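Local coordinates for outer membrane porin protein 32 (Delftia acidovorans, PDB 2FGQ), which forms trimeric, anion-selective channels across the bacterial outer membrane and binds D-malate in its pore, at residues 87-90 and 91-95; 177-181 and 182-186. One frame throughout, in Å; residues are numbered along the deposited sequence.

Interaction 1 of 2, residues 87-90 and 91-95; sequences EVRL and GRDLV
Arg89 NH1 reaches along the bend of the chain to Asp93 OD2, 2.8 Å away, in a salt bridge that lies close to the guanidinium plane and meets the syn lone pair of the carboxylate. The two flat groups are only 27° apart, nearly coplanar. With CG anti to its carbonyl carbon (chi1 -56°) and the chain extended from CG to NE, Arg89 spans the distance without folding back. With NE and NH2 the arginine also grips Glu87 side-on: NH2 lies 3.2 Å from Glu87 OE1, while NE binds Glu87 OE2 at the same length but from above the carboxylate plane. This grip is looser than the short bond to Asp93, and a further bond from Arg89 NE to Glu87 OE1 is weak at 3.3 Å. Arginine suits this middle place because its several N-H groups can serve two acids at once; NH1 also binds Gln99. Gly91 makes the bend with a positive phi, where a side chain would run into Leu90 O.

Leu90 turns away from this charged group and packs on Thr12 of a neighbouring subunit, a fitting place for an apolar residue, and Leu94 touches the bound D-malate. Arg76 is close to Arg89 and forms a long, weak ion pair with Asp93. The two acids therefore probably offset part of the positive charge gathered here, while fixing the rotation of Arg89 in an anion-selective channel.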
loop_
_atom_site.group_PDB
_atom_site.type_symbol
_atom_site.label_atom_id
_atom_site.label_comp_id
_atom_site.label_asym_id
_atom_site.label_seq_id
_atom_site.Cartn_x
_atom_site.Cartn_y
_atom_site.Cartn_z
ATOM N N GLU A 87 -2.051 -3.648 29.777
ATOM C CA GLU A 87 -1.817 -2.972 28.498
ATOM C C GLU A 87 -3.114 -2.425 27.944
ATOM O O GLU A 87 -4.137 -3.120 27.928
ATOM C CB GLU A 87 -1.221 -3.959 27.484
ATOM C CG GLU A 87 -0.821 -3.370 26.154
ATOM C CD GLU A 87 -0.444 -4.441 25.124
ATOM O OE1 GLU A 87 -0.775 -5.634 25.285
ATOM O OE2 GLU A 87 0.157 -4.092 24.134
ATOM N N VAL A 88 -3.062 -1.179 27.481
ATOM C CA VAL A 88 -4.147 -0.558 26.761
ATOM C C VAL A 88 -3.673 -0.282 25.338
ATOM O O VAL A 88 -2.622 0.295 25.145
ATOM C CB VAL A 88 -4.611 0.746 27.429
ATOM C CG1 VAL A 88 -5.679 1.405 26.611
ATOM C CG2 VAL A 88 -5.130 0.447 28.843
ATOM N N ARG A 89 -4.473 -0.696 24.359
ATOM C CA ARG A 89 -4.177 -0.472 22.925
ATOM C C ARG A 89 -5.293 0.291 22.242
ATOM O O ARG A 89 -6.478 0.028 22.487
ATOM C CB ARG A 89 -4.076 -1.787 22.208
ATOM C CG ARG A 89 -3.102 -2.764 22.717
ATOM C CD ARG A 89 -3.067 -4.037 21.802
ATOM N NE ARG A 89 -2.334 -5.104 22.416
ATOM C CZ ARG A 89 -2.335 -6.352 22.008
ATOM N NH1 ARG A 89 -3.093 -6.783 20.985
ATOM N NH2 ARG A 89 -1.576 -7.202 22.657
ATOM N N LEU A 90 -4.901 1.233 21.384
ATOM C CA LEU A 90 -5.823 1.955 20.519
ATOM C C LEU A 90 -5.520 1.663 19.068
ATOM O O LEU A 90 -4.380 1.859 18.650
ATOM C CB LEU A 90 -5.658 3.471 20.667
ATOM C CG LEU A 90 -6.243 4.298 21.825
ATOM C CD1 LEU A 90 -6.512 3.622 23.056
ATOM C CD2 LEU A 90 -5.585 5.683 22.003
ATOM N N GLY A 91 -6.561 1.314 18.309
ATOM C CA GLY A 91 -6.422 1.080 16.888
ATOM C C GLY A 91 -6.965 -0.261 16.439
ATOM O O GLY A 91 -7.309 -1.169 17.239
ATOM N N ARG A 92 -7.038 -0.436 15.134
ATOM C CA ARG A 92 -7.503 -1.680 14.571
ATOM C C ARG A 92 -6.641 -2.868 15.030
ATOM O O ARG A 92 -5.411 -2.801 15.036
ATOM C CB ARG A 92 -7.473 -1.623 13.053
ATOM C CG ARG A 92 -8.088 -2.934 12.482
ATOM C CD ARG A 92 -8.359 -2.875 11.074
ATOM N NE ARG A 92 -8.689 -4.164 10.524
ATOM C CZ ARG A 92 -9.916 -4.645 10.413
ATOM N NH1 ARG A 92 -10.976 -4.024 10.930
ATOM N NH2 ARG A 92 -10.086 -5.791 9.790
ATOM N N ASP A 93 -7.302 -3.941 15.418
ATOM C CA ASP A 93 -6.622 -5.128 15.908
ATOM C C ASP A 93 -7.615 -6.251 15.967
ATOM O O ASP A 93 -8.840 -6.055 15.806
ATOM C CB ASP A 93 -6.120 -4.802 17.318
ATOM C CG ASP A 93 -5.019 -5.703 17.822
ATOM O OD1 ASP A 93 -4.558 -6.695 17.156
ATOM O OD2 ASP A 93 -4.541 -5.450 18.967
ATOM N N LEU A 94 -7.095 -7.428 16.222
ATOM C CA LEU A 94 -7.944 -8.506 16.743
ATOM C C LEU A 94 -8.723 -8.040 17.964
ATOM O O LEU A 94 -8.172 -7.363 18.832
ATOM C CB LEU A 94 -7.107 -9.726 17.142
ATOM C CG LEU A 94 -6.395 -10.447 15.996
ATOM C CD1 LEU A 94 -5.388 -11.398 16.614
ATOM C CD2 LEU A 94 -7.392 -11.168 15.165
ATOM N N VAL A 95 -10.008 -8.359 18.008
ATOM C CA VAL A 95 -10.772 -8.080 19.233
ATOM C C VAL A 95 -10.367 -9.109 20.305
ATOM O O VAL A 95 -9.849 -10.153 19.976
ATOM C CB VAL A 95 -12.306 -8.106 18.983
ATOM C CG1 VAL A 95 -12.675 -6.982 18.008
ATOM C CG2 VAL A 95 -12.802 -9.447 18.495
#

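Interaction 2 of 2, residues 177-181 and 182-186; sequences AYDNG and PLSAS
Asp179 and Ser184 face each other from adjacent strands, and Ser184 OG donates a very short bond of 2.5 Å to Asp179 OD2. They form a non-hydrogen-bonded antiparallel pair, so their CB atoms lean to the same face, and the short serine side chain sets its hydroxyl level with the carboxylate. Asp179 has its CG anti to the carbonyl carbon (chi1 -74°), which carries OD2 over toward Ser184, while its other oxygen, OD1, forms a salt bridge with Lys100. With an alanine here, Lys100 would probably lack its charge partner from this strand and the Ser184 hydroxyl would be freer to turn. Further along the same face, the slender Ala177 CB rests 3.4 Å from Ser186 OG, which is hydrogen-bonded to the Tyr104 hydroxyl.

This is a beta hairpin of the porin barrel, its strands tied by paired backbone bonds between Tyr178 and Ala185 and closed by a short turn of the kind porins place at the periplasmic end. Asn180 N binds Leu183 O at 3.1 Å, while the return bond comes from the side chain: Leu183 N donates to Asn180 OD1 at 2.9 Å, tilted 19° from the amide carbonyl plane. Gly181 accepts the positive phi of the turn, and the ring of Pro182 stiffens it. Tyr178 lies on the face that carries Ala185, and the Leu183 side chain crosses it at about a right angle, Leu183 CD2 approaching CE2 of the Tyr178 ring obliquely at 3.9 Å, while Phe148 meets that ring edge-to-face.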
loop_
_atom_site.group_PDB
_atom_site.type_symbol
_atom_site.label_atom_id
_atom_site.label_comp_id
_atom_site.label_asym_id
_atom_site.label_seq_id
_atom_site.Cartn_x
_atom_site.Cartn_y
_atom_site.Cartn_z
ATOM N N ALA A 177 -10.013 -15.853 31.626
ATOM C CA ALA A 177 -9.222 -17.024 31.342
ATOM C C ALA A 177 -8.310 -17.408 32.496
ATOM O O ALA A 177 -8.067 -16.612 33.423
ATOM C CB ALA A 177 -8.392 -16.803 30.126
ATOM N N TYR A 178 -7.871 -18.651 32.423
ATOM C CA TYR A 178 -6.846 -19.210 33.295
ATOM C C TYR A 178 -5.779 -19.823 32.381
ATOM O O TYR A 178 -6.096 -20.679 31.546
ATOM C CB TYR A 178 -7.466 -20.261 34.229
ATOM C CG TYR A 178 -6.423 -20.857 35.141
ATOM C CD1 TYR A 178 -6.055 -20.226 36.310
ATOM C CD2 TYR A 178 -5.768 -22.009 34.796
ATOM C CE1 TYR A 178 -5.047 -20.755 37.140
ATOM C CE2 TYR A 178 -4.747 -22.530 35.596
ATOM C CZ TYR A 178 -4.404 -21.913 36.775
ATOM O OH TYR A 178 -3.388 -22.451 37.550
ATOM N N ASP A 179 -4.526 -19.405 32.559
ATOM C CA ASP A 179 -3.400 -19.891 31.785
ATOM C C ASP A 179 -2.228 -20.048 32.716
ATOM O O ASP A 179 -1.730 -19.054 33.244
ATOM C CB ASP A 179 -3.028 -18.864 30.715
ATOM C CG ASP A 179 -4.015 -18.847 29.609
ATOM O OD1 ASP A 179 -4.960 -18.027 29.677
ATOM O OD2 ASP A 179 -3.928 -19.653 28.649
ATOM N N ASN A 180 -1.785 -21.283 32.902
ATOM C CA ASN A 180 -0.637 -21.554 33.759
ATOM C C ASN A 180 0.591 -22.151 33.063
ATOM O O ASN A 180 1.535 -22.578 33.744
ATOM C CB ASN A 180 -1.091 -22.399 34.963
ATOM C CG ASN A 180 -1.369 -23.846 34.606
ATOM O OD1 ASN A 180 -1.172 -24.266 33.450
ATOM N ND2 ASN A 180 -1.824 -24.631 35.600
ATOM N N GLY A 181 0.581 -22.168 31.729
ATOM C CA GLY A 181 1.560 -22.886 30.940
ATOM C C GLY A 181 0.915 -24.094 30.255
ATOM O O GLY A 181 0.436 -23.977 29.122
ATOM N N PRO A 182 0.879 -25.249 30.909
ATOM C CA PRO A 182 0.274 -26.442 30.286
ATOM C C PRO A 182 -1.238 -26.381 30.103
ATOM O O PRO A 182 -1.773 -26.930 29.165
ATOM C CB PRO A 182 0.657 -27.573 31.242
ATOM C CG PRO A 182 0.956 -26.928 32.525
ATOM C CD PRO A 182 1.514 -25.584 32.201
ATOM N N LEU A 183 -1.921 -25.709 31.021
ATOM C CA LEU A 183 -3.372 -25.620 31.019
ATOM C C LEU A 183 -3.834 -24.225 30.625
ATOM O O LEU A 183 -3.330 -23.223 31.107
ATOM C CB LEU A 183 -3.926 -25.958 32.399
ATOM C CG LEU A 183 -5.438 -25.806 32.582
ATOM C CD1 LEU A 183 -6.186 -26.771 31.730
ATOM C CD2 LEU A 183 -5.870 -25.966 34.049
ATOM N N SER A 184 -4.819 -24.198 29.746
ATOM C CA SER A 184 -5.441 -22.958 29.294
ATOM C C SER A 184 -6.932 -23.168 29.164
ATOM O O SER A 184 -7.368 -24.174 28.590
ATOM C CB SER A 184 -4.857 -22.556 27.924
ATOM O OG SER A 184 -5.364 -21.302 27.466
ATOM N N ALA A 185 -7.712 -22.230 29.693
ATOM C CA ALA A 185 -9.150 -22.243 29.468
ATOM C C ALA A 185 -9.650 -20.799 29.432
ATOM O O ALA A 185 -9.191 -19.972 30.196
ATOM C CB ALA A 185 -9.845 -22.986 30.571
ATOM N N SER A 186 -10.614 -20.534 28.569
ATOM C CA SER A 186 -11.107 -19.179 28.384
ATOM C C SER A 186 -12.581 -19.177 28.045
ATOM O O SER A 186 -13.044 -20.040 27.304
ATOM C CB SER A 186 -10.380 -18.458 27.223
ATOM O OG SER A 186 -8.966 -18.603 27.251
HETATM O O HOH W 1 -1.471 -21.648 29.391
#

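In the fold
From the N terminus, the chain builds the first barrel strands and reaches interaction 1 where strand 86-90 leaves the wall; the contact spans this bend and closes no large loop. Residues 91-95 lead into helix 96-101 and a long segment that returns to the barrel at strand 137-141, next to strand 86-90. Interaction 2 follows later, closing the tight turn between strands 171-179 and 183-196. The two are in series, neither nested nor crossed, with nearest atoms about 11 Å apart. Helix 96-101 relates them, since residues of it bind both the wall at 87-90 and the hairpin at 177-186, so the inserted segment is held to two parts of one barrel.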